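Local atomic coordinates of cell cycle serine/threonine-protein kinase CDC5/MSD2 (Saccharomyces cerevisiae, PDB entry 6MF4), a protein that phosphorylates serine and threonine residues of proteins to drive mitotic exit, the part described here being its phosphoprotein-binding polo-box domain. Residues 128-133 with 139-144; 110-113 with 119-122; 100-105 with 208-213. All blocks are in the same frame, centred on the assembly; numbering follows the deposited sequence.

Contact 1: residues 128-133 with 139-144; sequences TTVLRL and FWYISY
T129 and I142 face each other as a hydrogen-bonded antiparallel pair: T129 N gives to I142 O at 2.9 Å, and I142 N returns to T129 O at 2.7 Å. L131 and W140 repeat the arrangement two residues on, which fixes the register, and the strand axes run at 167° to each other.

On the sheet face that carries T129, L131, W140 and I142, T129 and I142 lie side by side and point the same way. I142 CD1 is the bump here: it rests against T129 CG2 at 4.0 Å and reaches along to L131 CB. The next hollow, between the ends of L131 and L133, receives the pyrrole side of W140. L133 CD1 comes to 3.8 Å from W140 CD1, and L131 CD2 touches the same atom from further off. The indole NE1 hydrogen-bonds to D197 OD2, D197 being itself a recorded zinc-binding residue, while H154 and H194 meet the ring edge-to-face.

The opposite face is built differently. V130 divides its two methyls between two rings: CG1, anti to the backbone N (chi1 169°), goes to F139 CD2 at 3.7 Å, and CG2 sits at the rim of the Y141 ring, near its plane, 4.0 Å from CD1. Y141 then extends past the strand end, where its OH lies 3.5 Å from T128 CG2. A water bridges this hydroxyl and T128 OG1, the latter also bonded to N126. Helix 165-178 packs over this side, through V171 on V130 and L168 on F139.

Two antiparallel strands, consecutive in the chain, shortly connected and paired by four backbone bonds, make this a beta hairpin of polo box 1, whose W140 adjoins the zinc site formed by E138, H154 and H194.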
ATOM      1  N   THR A 128       2.534   6.426 -14.741  1.00 17.88           N
ATOM      2  CA  THR A 128       3.887   6.565 -14.218  1.00 13.41           C
ATOM      3  C   THR A 128       3.862   7.269 -12.861  1.00 15.35           C
ATOM      4  O   THR A 128       2.880   7.925 -12.504  1.00 16.31           O
ATOM      5  CB  THR A 128       4.812   7.340 -15.189  1.00 17.18           C
ATOM      6  OG1 THR A 128       4.340   8.684 -15.346  1.00 16.91           O
ATOM      7  CG2 THR A 128       4.873   6.640 -16.557  1.00 18.72           C
ATOM      8  N   THR A 129       4.950   7.119 -12.114  1.00 16.08           N
ATOM      9  CA  THR A 129       5.062   7.692 -10.780  1.00 15.87           C
ATOM     10  C   THR A 129       6.384   8.431 -10.601  1.00 13.47           C
ATOM     11  O   THR A 129       7.421   7.986 -11.096  1.00 15.10           O
ATOM     12  CB  THR A 129       4.958   6.600  -9.694  1.00 17.97           C
ATOM     13  OG1 THR A 129       3.634   6.057  -9.681  1.00 17.54           O
ATOM     14  CG2 THR A 129       5.288   7.162  -8.305  1.00 18.47           C
ATOM     15  N   VAL A 130       6.332   9.566  -9.908  1.00 15.54           N
ATOM     16  CA  VAL A 130       7.527  10.148  -9.312  1.00 15.15           C
ATOM     17  C   VAL A 130       7.404   9.978  -7.808  1.00 13.12           C
ATOM     18  O   VAL A 130       6.412  10.396  -7.203  1.00 14.81           O
ATOM     19  CB  VAL A 130       7.717  11.639  -9.662  1.00 16.69           C
ATOM     20  CG1 VAL A 130       8.826  12.260  -8.809  1.00 17.87           C
ATOM     21  CG2 VAL A 130       8.051  11.800 -11.128  1.00 16.14           C
ATOM     22  N   LEU A 131       8.403   9.327  -7.224  1.00 16.89           N
ATOM     23  CA  LEU A 131       8.492   9.171  -5.784  1.00 16.18           C
ATOM     24  C   LEU A 131       9.593  10.093  -5.269  1.00 15.55           C
ATOM     25  O   LEU A 131      10.775   9.834  -5.465  1.00 15.61           O
ATOM     26  CB  LEU A 131       8.770   7.714  -5.405  1.00 14.28           C
ATOM     27  CG  LEU A 131       8.765   7.411  -3.905  1.00 19.58           C
ATOM     28  CD1 LEU A 131       7.363   7.548  -3.326  1.00 19.67           C
ATOM     29  CD2 LEU A 131       9.330   6.025  -3.633  1.00 21.19           C
ATOM     30  N   ARG A 132       9.177  11.180  -4.632  1.00 15.23           N
ATOM     31  CA  ARG A 132      10.079  12.179  -4.071  1.00 15.68           C
ATOM     32  C   ARG A 132      10.491  11.783  -2.655  1.00 17.05           C
ATOM     33  O   ARG A 132       9.652  11.722  -1.758  1.00 17.71           O
ATOM     34  CB  ARG A 132       9.381  13.542  -4.076  1.00 17.90           C
ATOM     35  CG  ARG A 132      10.141  14.716  -3.479  1.00 24.97           C
ATOM     36  CD  ARG A 132       9.128  15.775  -3.067  1.00 28.85           C
ATOM     37  NE  ARG A 132       9.715  17.060  -2.689  1.00 30.13           N
ATOM     38  CZ  ARG A 132      10.032  17.415  -1.446  1.00 32.52           C
ATOM     39  NH1 ARG A 132       9.856  16.575  -0.427  1.00 30.59           N
ATOM     40  NH2 ARG A 132      10.548  18.615  -1.222  1.00 31.99           N
ATOM     41  N   LEU A 133      11.778  11.520  -2.446  1.00 17.21           N
ATOM     42  CA  LEU A 133      12.241  11.120  -1.122  1.00 16.90           C
ATOM     43  C   LEU A 133      12.135  12.280  -0.145  1.00 16.48           C
ATOM     44  O   LEU A 133      12.164  13.448  -0.530  1.00 17.90           O
ATOM     45  CB  LEU A 133      13.678  10.597  -1.166  1.00 19.07           C
ATOM     46  CG  LEU A 133      13.804   9.114  -1.524  1.00 23.45           C
ATOM     47  CD1 LEU A 133      13.580   8.906  -3.003  1.00 26.33           C
ATOM     48  CD2 LEU A 133      15.153   8.557  -1.105  1.00 24.43           C
ATOM     49  N   PHE A 139      14.858  11.556  -6.151  1.00 13.89           N
ATOM     50  CA  PHE A 139      13.566  10.990  -6.521  1.00 14.38           C
ATOM     51  C   PHE A 139      13.735   9.826  -7.486  1.00 16.25           C
ATOM     52  O   PHE A 139      14.760   9.699  -8.161  1.00 16.13           O
ATOM     53  CB  PHE A 139      12.638  12.066  -7.120  1.00 15.84           C
ATOM     54  CG  PHE A 139      13.022  12.531  -8.501  1.00 17.30           C
ATOM     55  CD1 PHE A 139      13.901  13.589  -8.673  1.00 19.17           C
ATOM     56  CD2 PHE A 139      12.471  11.939  -9.626  1.00 18.36           C
ATOM     57  CE1 PHE A 139      14.236  14.037  -9.944  1.00 19.11           C
ATOM     58  CE2 PHE A 139      12.803  12.379 -10.897  1.00 19.60           C
ATOM     59  CZ  PHE A 139      13.697  13.424 -11.055  1.00 17.59           C
ATOM     60  N   TRP A 140      12.722   8.964  -7.502  1.00 15.66           N
ATOM     61  CA  TRP A 140      12.593   7.894  -8.480  1.00 12.14           C
ATOM     62  C   TRP A 140      11.556   8.259  -9.525  1.00 14.13           C
ATOM     63  O   TRP A 140      10.483   8.748  -9.182  1.00 15.16           O
ATOM     64  CB  TRP A 140      12.155   6.582  -7.826  1.00 14.76           C
ATOM     65  CG  TRP A 140      13.105   5.982  -6.862  1.00 17.15           C
ATOM     66  CD1 TRP A 140      13.046   6.052  -5.500  1.00 20.81           C
ATOM     67  CD2 TRP A 140      14.254   5.189  -7.174  1.00 18.21           C
ATOM     68  NE1 TRP A 140      14.088   5.354  -4.945  1.00 18.90           N
ATOM     69  CE2 TRP A 140      14.848   4.816  -5.950  1.00 20.49           C
ATOM     70  CE3 TRP A 140      14.839   4.755  -8.367  1.00 17.33           C
ATOM     71  CZ2 TRP A 140      15.998   4.033  -5.886  1.00 22.77           C
ATOM     72  CZ3 TRP A 140      15.982   3.973  -8.302  1.00 19.51           C
ATOM     73  CH2 TRP A 140      16.548   3.620  -7.070  1.00 22.25           C
ATOM     74  N   TYR A 141      11.875   8.015 -10.793  1.00 13.72           N
ATOM     75  CA  TYR A 141      10.871   8.025 -11.852  1.00 15.09           C
ATOM     76  C   TYR A 141      10.529   6.582 -12.194  1.00 14.02           C
ATOM     77  O   TYR A 141      11.394   5.812 -12.611  1.00 16.60           O
ATOM     78  CB  TYR A 141      11.364   8.767 -13.091  1.00 16.41           C
ATOM     79  CG  TYR A 141      10.371   8.723 -14.234  1.00 16.32           C
ATOM     80  CD1 TYR A 141       9.115   9.295 -14.107  1.00 19.26           C
ATOM     81  CD2 TYR A 141      10.691   8.107 -15.436  1.00 20.59           C
ATOM     82  CE1 TYR A 141       8.201   9.255 -15.147  1.00 18.08           C
ATOM     83  CE2 TYR A 141       9.787   8.064 -16.482  1.00 22.41           C
ATOM     84  CZ  TYR A 141       8.545   8.639 -16.330  1.00 24.89           C
ATOM     85  OH  TYR A 141       7.638   8.600 -17.364  1.00 27.88           O
ATOM     86  N   ILE A 142       9.265   6.221 -11.994  1.00 14.13           N
ATOM     87  CA  ILE A 142       8.815   4.845 -12.149  1.00 15.83           C
ATOM     88  C   ILE A 142       7.879   4.726 -13.344  1.00 16.03           C
ATOM     89  O   ILE A 142       6.861   5.413 -13.420  1.00 16.37           O
ATOM     90  CB  ILE A 142       8.101   4.348 -10.885  1.00 16.55           C
ATOM     91  CG1 ILE A 142       9.028   4.484  -9.675  1.00 16.57           C
ATOM     92  CG2 ILE A 142       7.684   2.897 -11.047  1.00 18.90           C
ATOM     93  CD1 ILE A 142       8.318   4.493  -8.358  1.00 19.69           C
ATOM     94  N   SER A 143       8.234   3.845 -14.272  1.00 19.95           N
ATOM     95  CA  SER A 143       7.474   3.668 -15.503  1.00 21.79           C
ATOM     96  C   SER A 143       7.297   2.192 -15.819  1.00 25.85           C
ATOM     97  O   SER A 143       7.834   1.331 -15.122  1.00 22.02           O
ATOM     98  CB  SER A 143       8.178   4.372 -16.658  1.00 23.60           C
ATOM     99  OG  SER A 143       9.502   3.892 -16.787  1.00 25.74           O
ATOM    100  N   TYR A 144       6.550   1.901 -16.878  1.00 23.57           N
ATOM    101  CA  TYR A 144       6.265   0.520 -17.236  1.00 27.81           C
ATOM    102  C   TYR A 144       7.439  -0.138 -17.949  1.00 27.50           C
ATOM    103  O   TYR A 144       8.230   0.519 -18.624  1.00 30.71           O
ATOM    104  CB  TYR A 144       5.013   0.437 -18.109  1.00 31.01           C
ATOM    105  CG  TYR A 144       3.725   0.703 -17.358  1.00 27.60           C
ATOM    106  CD1 TYR A 144       3.471   0.102 -16.129  1.00 28.81           C
ATOM    107  CD2 TYR A 144       2.766   1.560 -17.876  1.00 37.70           C
ATOM    108  CE1 TYR A 144       2.294   0.348 -15.442  1.00 39.32           C
ATOM    109  CE2 TYR A 144       1.590   1.815 -17.197  1.00 43.10           C
ATOM    110  CZ  TYR A 144       1.358   1.210 -15.983  1.00 38.25           C
ATOM    111  OH  TYR A 144       0.180   1.466 -15.323  1.00 36.52           O
TER
HETATM  112  O   HOH W   1       5.311  10.330 -17.667  1.00 27.74           O

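Contact 2: residues 110-113 with 119-122; sequences GFSY and DIGV
G121 lies under the ring of Y113. The phenol has its CG between the backbone N and the carbonyl carbon (chi1 55°), a rotamer that folds the ring back over the neighbouring strand. G121 CA then stands 3.9 Å from the ring centroid and 20° off the ring normal, the geometry of a CH-pi contact, with the carbon offset toward the rim. With no side chain on G121, its CA meets the ring face directly. Beyond it, Y113 OH is held by the backbone N of L200.

S112 uses the other face of the sheet. Its hydroxyl, swung anti to its own N, donates to G121 O at 2.9 Å. Y113 N donates to that same oxygen at 3.1 Å, and the two donors arrive from opposite faces of the carbonyl plane. The return bond, G121 N to Y113 O, is 2.9 Å long and bends only moderately at the hydrogen. V122 CG2 and I120 CG2 approach S112 OG on this face, at 4.0 and 3.9 Å, below F174 and M178 of helix 165-178.

Strand axes at 169° and the hydrogen-bonded pair Y113-G121, between strands that follow each other in the chain, identify an antiparallel beta hairpin in the six-stranded sheet of polo box 1.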
ATOM      1  N   GLY A 110      -2.570  14.490 -11.322  1.00 18.67           N
ATOM      2  CA  GLY A 110      -2.130  13.318 -10.600  1.00 17.73           C
ATOM      3  C   GLY A 110      -2.787  13.064  -9.261  1.00 13.93           C
ATOM      4  O   GLY A 110      -3.350  13.961  -8.636  1.00 17.85           O
ATOM      5  N   PHE A 111      -2.712  11.802  -8.857  1.00 15.35           N
ATOM      6  CA  PHE A 111      -3.069  11.337  -7.527  1.00 15.14           C
ATOM      7  C   PHE A 111      -1.811  11.436  -6.684  1.00 16.88           C
ATOM      8  O   PHE A 111      -0.725  11.132  -7.176  1.00 16.08           O
ATOM      9  CB  PHE A 111      -3.585   9.897  -7.606  1.00 15.03           C
ATOM     10  CG  PHE A 111      -3.957   9.295  -6.286  1.00 16.67           C
ATOM     11  CD1 PHE A 111      -2.994   8.733  -5.465  1.00 17.88           C
ATOM     12  CD2 PHE A 111      -5.282   9.260  -5.879  1.00 19.56           C
ATOM     13  CE1 PHE A 111      -3.345   8.162  -4.257  1.00 18.83           C
ATOM     14  CE2 PHE A 111      -5.638   8.694  -4.675  1.00 18.02           C
ATOM     15  CZ  PHE A 111      -4.667   8.148  -3.859  1.00 18.95           C
ATOM     16  N   SER A 112      -1.932  11.861  -5.430  1.00 14.40           N
ATOM     17  CA  SER A 112      -0.746  12.031  -4.602  1.00 14.07           C
ATOM     18  C   SER A 112      -0.938  11.457  -3.207  1.00 15.06           C
ATOM     19  O   SER A 112      -2.051  11.404  -2.688  1.00 15.25           O
ATOM     20  CB  SER A 112      -0.371  13.514  -4.526  1.00 14.78           C
ATOM     21  OG  SER A 112       0.850  13.695  -3.835  1.00 15.48           O
ATOM     22  N   TYR A 113       0.171  11.019  -2.619  1.00 12.98           N
ATOM     23  CA  TYR A 113       0.162  10.395  -1.306  1.00 11.59           C
ATOM     24  C   TYR A 113       1.468  10.659  -0.578  1.00 15.43           C
ATOM     25  O   TYR A 113       2.500  10.908  -1.204  1.00 13.91           O
ATOM     26  CB  TYR A 113      -0.064   8.888  -1.434  1.00 12.68           C
ATOM     27  CG  TYR A 113       0.926   8.200  -2.347  1.00 14.77           C
ATOM     28  CD1 TYR A 113       0.736   8.188  -3.721  1.00 14.42           C
ATOM     29  CD2 TYR A 113       2.056   7.568  -1.835  1.00 14.71           C
ATOM     30  CE1 TYR A 113       1.641   7.561  -4.562  1.00 16.07           C
ATOM     31  CE2 TYR A 113       2.961   6.933  -2.671  1.00 14.11           C
ATOM     32  CZ  TYR A 113       2.747   6.939  -4.032  1.00 14.58           C
ATOM     33  OH  TYR A 113       3.638   6.314  -4.869  1.00 14.63           O
ATOM     34  N   ASP A 119       8.209  10.263   2.452  1.00 16.89           N
ATOM     35  CA  ASP A 119       8.291  10.298   0.999  1.00 18.14           C
ATOM     36  C   ASP A 119       6.937  10.717   0.433  1.00 16.03           C
ATOM     37  O   ASP A 119       5.899  10.410   1.010  1.00 16.04           O
ATOM     38  CB  ASP A 119       8.683   8.936   0.413  1.00 16.96           C
ATOM     39  CG  ASP A 119      10.006   8.408   0.952  1.00 22.31           C
ATOM     40  OD1 ASP A 119      10.904   9.216   1.271  1.00 18.73           O
ATOM     41  OD2 ASP A 119      10.140   7.166   1.041  1.00 18.17           O
ATOM     42  N   ILE A 120       6.960  11.406  -0.702  1.00 15.38           N
ATOM     43  CA  ILE A 120       5.740  11.840  -1.369  1.00 15.74           C
ATOM     44  C   ILE A 120       5.715  11.299  -2.790  1.00 16.17           C
ATOM     45  O   ILE A 120       6.671  11.465  -3.538  1.00 16.09           O
ATOM     46  CB  ILE A 120       5.624  13.376  -1.385  1.00 19.47           C
ATOM     47  CG1 ILE A 120       5.411  13.888   0.042  1.00 19.22           C
ATOM     48  CG2 ILE A 120       4.467  13.832  -2.278  1.00 18.50           C
ATOM     49  CD1 ILE A 120       5.567  15.379   0.193  1.00 24.83           C
ATOM     50  N   GLY A 121       4.615  10.647  -3.151  1.00 14.28           N
ATOM     51  CA  GLY A 121       4.448  10.121  -4.489  1.00 13.64           C
ATOM     52  C   GLY A 121       3.391  10.876  -5.260  1.00 13.50           C
ATOM     53  O   GLY A 121       2.417  11.368  -4.690  1.00 13.42           O
ATOM     54  N   VAL A 122       3.600  10.979  -6.567  1.00 11.53           N
ATOM     55  CA  VAL A 122       2.552  11.416  -7.474  1.00 12.29           C
ATOM     56  C   VAL A 122       2.375  10.330  -8.516  1.00 14.63           C
ATOM     57  O   VAL A 122       3.325   9.952  -9.203  1.00 13.97           O
ATOM     58  CB  VAL A 122       2.869  12.756  -8.155  1.00 12.41           C
ATOM     59  CG1 VAL A 122       1.744  13.145  -9.113  1.00 14.82           C
ATOM     60  CG2 VAL A 122       3.073  13.847  -7.112  1.00 17.44           C
TER

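Contact 3: residues 100-105 with 208-213; sequences TKWVDY and PFVMFE
F212 drives the corner of its ring into the indole of W102. Its CZ is 3.6 Å from W102 CD1 and equally far above the indole plane, displaced toward the rim. The five-membered ring and the phenyl have centroids 5.0 Å apart and planes at 69°, an edge-to-face stack with F212 as the edge. V210 adds a second, looser touch: its CG1 meets W102 CZ2 at 4.0 Å, on the six-membered side of the indole. No hydrogen bond crosses between the segments, and their nearest CA atoms, those of W102 and F212, are 10.4 Å apart, so side chains alone span the distance.

W102 holds CG between its backbone N and carbonyl carbon (chi1 65°), which turns an indole face to F212 CZ. In the next shell, R205 packs on both W102 and V210, while F111 and L200 lie against F212. Backbone bonds of V103 with S112 and of V210 with N222 tie the two sides to separate sheets.

Strand 99-103 is an edge strand of the polo box 1 sheet, next to 111-115, whereas 209-214 runs inside the polo box 2 sheet between 200-205 and 219-223, with helix 269-283 packed against its M211 and F209.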
ATOM      1  N   THR A 100       0.149   7.794   4.942  1.00 15.10           N
ATOM      2  CA  THR A 100      -0.257   8.665   6.043  1.00 16.69           C
ATOM      3  C   THR A 100      -1.142   9.806   5.563  1.00 18.65           C
ATOM      4  O   THR A 100      -1.827  10.450   6.357  1.00 18.63           O
ATOM      5  CB  THR A 100       0.965   9.257   6.758  1.00 15.93           C
ATOM      6  OG1 THR A 100       1.749  10.007   5.823  1.00 19.27           O
ATOM      7  CG2 THR A 100       1.815   8.148   7.356  1.00 17.46           C
ATOM      8  N   LYS A 101      -1.121  10.043   4.256  1.00 15.44           N
ATOM      9  CA  LYS A 101      -1.829  11.161   3.656  1.00 15.40           C
ATOM     10  C   LYS A 101      -2.067  10.879   2.178  1.00 15.63           C
ATOM     11  O   LYS A 101      -1.197  10.327   1.511  1.00 17.15           O
ATOM     12  CB  LYS A 101      -1.014  12.441   3.831  1.00 21.71           C
ATOM     13  CG  LYS A 101      -1.719  13.568   4.545  1.00 41.47           C
ATOM     14  N   TRP A 102      -3.230  11.258   1.661  1.00 14.72           N
ATOM     15  CA  TRP A 102      -3.498  11.096   0.234  1.00 15.40           C
ATOM     16  C   TRP A 102      -4.545  12.093  -0.232  1.00 18.63           C
ATOM     17  O   TRP A 102      -5.336  12.598   0.563  1.00 17.88           O
ATOM     18  CB  TRP A 102      -3.938   9.659  -0.079  1.00 18.49           C
ATOM     19  CG  TRP A 102      -5.239   9.262   0.534  1.00 19.52           C
ATOM     20  CD1 TRP A 102      -5.445   8.805   1.805  1.00 16.28           C
ATOM     21  CD2 TRP A 102      -6.522   9.279  -0.101  1.00 16.88           C
ATOM     22  NE1 TRP A 102      -6.777   8.543   2.001  1.00 18.37           N
ATOM     23  CE2 TRP A 102      -7.461   8.823   0.846  1.00 19.75           C
ATOM     24  CE3 TRP A 102      -6.968   9.635  -1.378  1.00 21.14           C
ATOM     25  CZ2 TRP A 102      -8.818   8.716   0.557  1.00 18.94           C
ATOM     26  CZ3 TRP A 102      -8.313   9.524  -1.664  1.00 22.24           C
ATOM     27  CH2 TRP A 102      -9.224   9.070  -0.700  1.00 24.42           C
ATOM     28  N   VAL A 103      -4.536  12.387  -1.525  1.00 15.63           N
ATOM     29  CA  VAL A 103      -5.478  13.340  -2.082  1.00 15.22           C
ATOM     30  C   VAL A 103      -5.754  12.991  -3.540  1.00 15.50           C
ATOM     31  O   VAL A 103      -4.845  12.629  -4.292  1.00 16.49           O
ATOM     32  CB  VAL A 103      -4.955  14.788  -1.944  1.00 18.58           C
ATOM     33  CG1 VAL A 103      -3.709  15.011  -2.794  1.00 21.15           C
ATOM     34  CG2 VAL A 103      -6.045  15.790  -2.295  1.00 22.22           C
ATOM     35  N   ASP A 104      -7.027  13.088  -3.915  1.00 14.75           N
ATOM     36  CA  ASP A 104      -7.508  12.621  -5.210  1.00 15.65           C
ATOM     37  C   ASP A 104      -8.249  13.748  -5.926  1.00 21.11           C
ATOM     38  O   ASP A 104      -9.478  13.766  -5.991  1.00 21.29           O
ATOM     39  CB  ASP A 104      -8.412  11.398  -5.018  1.00 18.55           C
ATOM     40  CG  ASP A 104      -8.722  10.681  -6.315  1.00 22.77           C
ATOM     41  OD1 ASP A 104      -8.038  10.933  -7.330  1.00 20.91           O
ATOM     42  OD2 ASP A 104      -9.651   9.847  -6.311  1.00 22.20           O
ATOM     43  N   TYR A 105      -7.475  14.701  -6.436  1.00 15.11           N
ATOM     44  CA  TYR A 105      -8.000  15.805  -7.222  1.00 18.91           C
ATOM     45  C   TYR A 105      -8.110  15.407  -8.688  1.00 18.86           C
ATOM     46  O   TYR A 105      -7.408  14.502  -9.149  1.00 19.93           O
ATOM     47  CB  TYR A 105      -7.103  17.032  -7.097  1.00 17.71           C
ATOM     48  CG  TYR A 105      -7.055  17.686  -5.729  1.00 16.14           C
ATOM     49  CD1 TYR A 105      -8.204  17.855  -4.963  1.00 19.13           C
ATOM     50  CD2 TYR A 105      -5.857  18.165  -5.222  1.00 15.50           C
ATOM     51  CE1 TYR A 105      -8.150  18.477  -3.721  1.00 19.03           C
ATOM     52  CE2 TYR A 105      -5.793  18.782  -3.985  1.00 18.01           C
ATOM     53  CZ  TYR A 105      -6.939  18.936  -3.240  1.00 16.56           C
ATOM     54  OH  TYR A 105      -6.863  19.556  -2.010  1.00 18.70           O
ATOM     55  N   PRO A 208     -17.166   1.880   1.538  1.00 23.16           N
ATOM     56  CA  PRO A 208     -16.747   1.570   2.912  1.00 26.89           C
ATOM     57  C   PRO A 208     -15.261   1.806   3.206  1.00 25.84           C
ATOM     58  O   PRO A 208     -14.911   2.033   4.366  1.00 26.88           O
ATOM     59  CB  PRO A 208     -17.084   0.082   3.052  1.00 28.95           C
ATOM     60  CG  PRO A 208     -17.069  -0.444   1.671  1.00 26.32           C
ATOM     61  CD  PRO A 208     -17.578   0.669   0.810  1.00 27.43           C
ATOM     62  N   PHE A 209     -14.401   1.750   2.193  1.00 24.38           N
ATOM     63  CA  PHE A 209     -12.972   1.936   2.430  1.00 27.17           C
ATOM     64  C   PHE A 209     -12.206   2.265   1.156  1.00 20.56           C
ATOM     65  O   PHE A 209     -12.689   2.042   0.042  1.00 23.13           O
ATOM     66  CB  PHE A 209     -12.366   0.680   3.081  1.00 20.40           C
ATOM     67  CG  PHE A 209     -12.445  -0.555   2.224  1.00 21.03           C
ATOM     68  CD1 PHE A 209     -13.565  -1.371   2.258  1.00 20.95           C
ATOM     69  CD2 PHE A 209     -11.394  -0.908   1.392  1.00 22.66           C
ATOM     70  CE1 PHE A 209     -13.641  -2.504   1.472  1.00 19.52           C
ATOM     71  CE2 PHE A 209     -11.461  -2.045   0.604  1.00 21.66           C
ATOM     72  CZ  PHE A 209     -12.586  -2.844   0.644  1.00 25.19           C
ATOM     73  N   VAL A 210     -11.015   2.824   1.337  1.00 22.23           N
ATOM     74  CA  VAL A 210     -10.062   2.949   0.246  1.00 19.93           C
ATOM     75  C   VAL A 210      -8.939   1.940   0.484  1.00 18.14           C
ATOM     76  O   VAL A 210      -8.492   1.732   1.613  1.00 19.22           O
ATOM     77  CB  VAL A 210      -9.505   4.388   0.116  1.00 21.36           C
ATOM     78  CG1 VAL A 210      -8.892   4.859   1.418  1.00 25.13           C
ATOM     79  CG2 VAL A 210      -8.498   4.468  -1.015  1.00 18.56           C
ATOM     80  N   MET A 211      -8.503   1.315  -0.606  1.00 17.17           N
ATOM     81  CA  MET A 211      -7.551   0.217  -0.570  1.00 15.99           C
ATOM     82  C   MET A 211      -6.273   0.608  -1.301  1.00 16.86           C
ATOM     83  O   MET A 211      -6.323   1.020  -2.457  1.00 18.52           O
ATOM     84  CB  MET A 211      -8.184  -1.023  -1.205  1.00 17.49           C
ATOM     85  CG  MET A 211      -7.276  -2.227  -1.393  1.00 22.37           C
ATOM     86  SD  MET A 211      -8.220  -3.599  -2.107  1.00 23.03           S
ATOM     87  CE  MET A 211      -6.964  -4.865  -2.201  1.00 28.36           C
ATOM     88  N   PHE A 212      -5.143   0.489  -0.611  1.00 14.85           N
ATOM     89  CA  PHE A 212      -3.835   0.801  -1.179  1.00 17.13           C
ATOM     90  C   PHE A 212      -3.008  -0.468  -1.323  1.00 17.37           C
ATOM     91  O   PHE A 212      -2.892  -1.256  -0.382  1.00 18.00           O
ATOM     92  CB  PHE A 212      -3.078   1.811  -0.310  1.00 15.25           C
ATOM     93  CG  PHE A 212      -3.805   3.110  -0.102  1.00 14.04           C
ATOM     94  CD1 PHE A 212      -3.928   4.025  -1.134  1.00 18.68           C
ATOM     95  CD2 PHE A 212      -4.352   3.424   1.131  1.00 22.02           C
ATOM     96  CE1 PHE A 212      -4.591   5.223  -0.942  1.00 17.62           C
ATOM     97  CE2 PHE A 212      -5.011   4.625   1.328  1.00 22.84           C
ATOM     98  CZ  PHE A 212      -5.126   5.526   0.292  1.00 21.58           C
ATOM     99  N   GLU A 213      -2.434  -0.654  -2.505  1.00 14.17           N
ATOM    100  CA  GLU A 213      -1.562  -1.788  -2.789  1.00 14.54           C
ATOM    101  C   GLU A 213      -0.137  -1.274  -2.988  1.00 17.19           C
ATOM    102  O   GLU A 213       0.174  -0.667  -4.009  1.00 16.04           O
ATOM    103  CB  GLU A 213      -2.066  -2.548  -4.021  1.00 17.57           C
ATOM    104  CG  GLU A 213      -3.506  -3.017  -3.868  1.00 19.39           C
ATOM    105  CD  GLU A 213      -4.076  -3.662  -5.117  1.00 19.99           C
ATOM    106  OE1 GLU A 213      -3.517  -4.674  -5.591  1.00 22.17           O
ATOM    107  OE2 GLU A 213      -5.101  -3.156  -5.619  1.00 20.54           O
TER

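Overall arrangement
Contacts 1 and 2 are hairpins of one antiparallel sheet, joined where R132 N lies 2.7 Å from I120 O and V130 O lies 2.9 Å from V122 N. Both are buried, with helix 165-178 over one face. To their backbone bonds contact 1 adds apolar packing and a water bridge, contact 2 a serine hydroxyl bond and a CH-pi contact. In contact 3 the two segments meet through aromatic and aliphatic side chains only, buried on the polo box 2 side with W102 partly exposed; polar links between the boxes lie close by (D104-R205, Y113-L200). V103 N, 2.9 Å from S112 O, joins it to contact 2. Contact 1 borders the zinc site, about 18 Å centre to centre from contact 3.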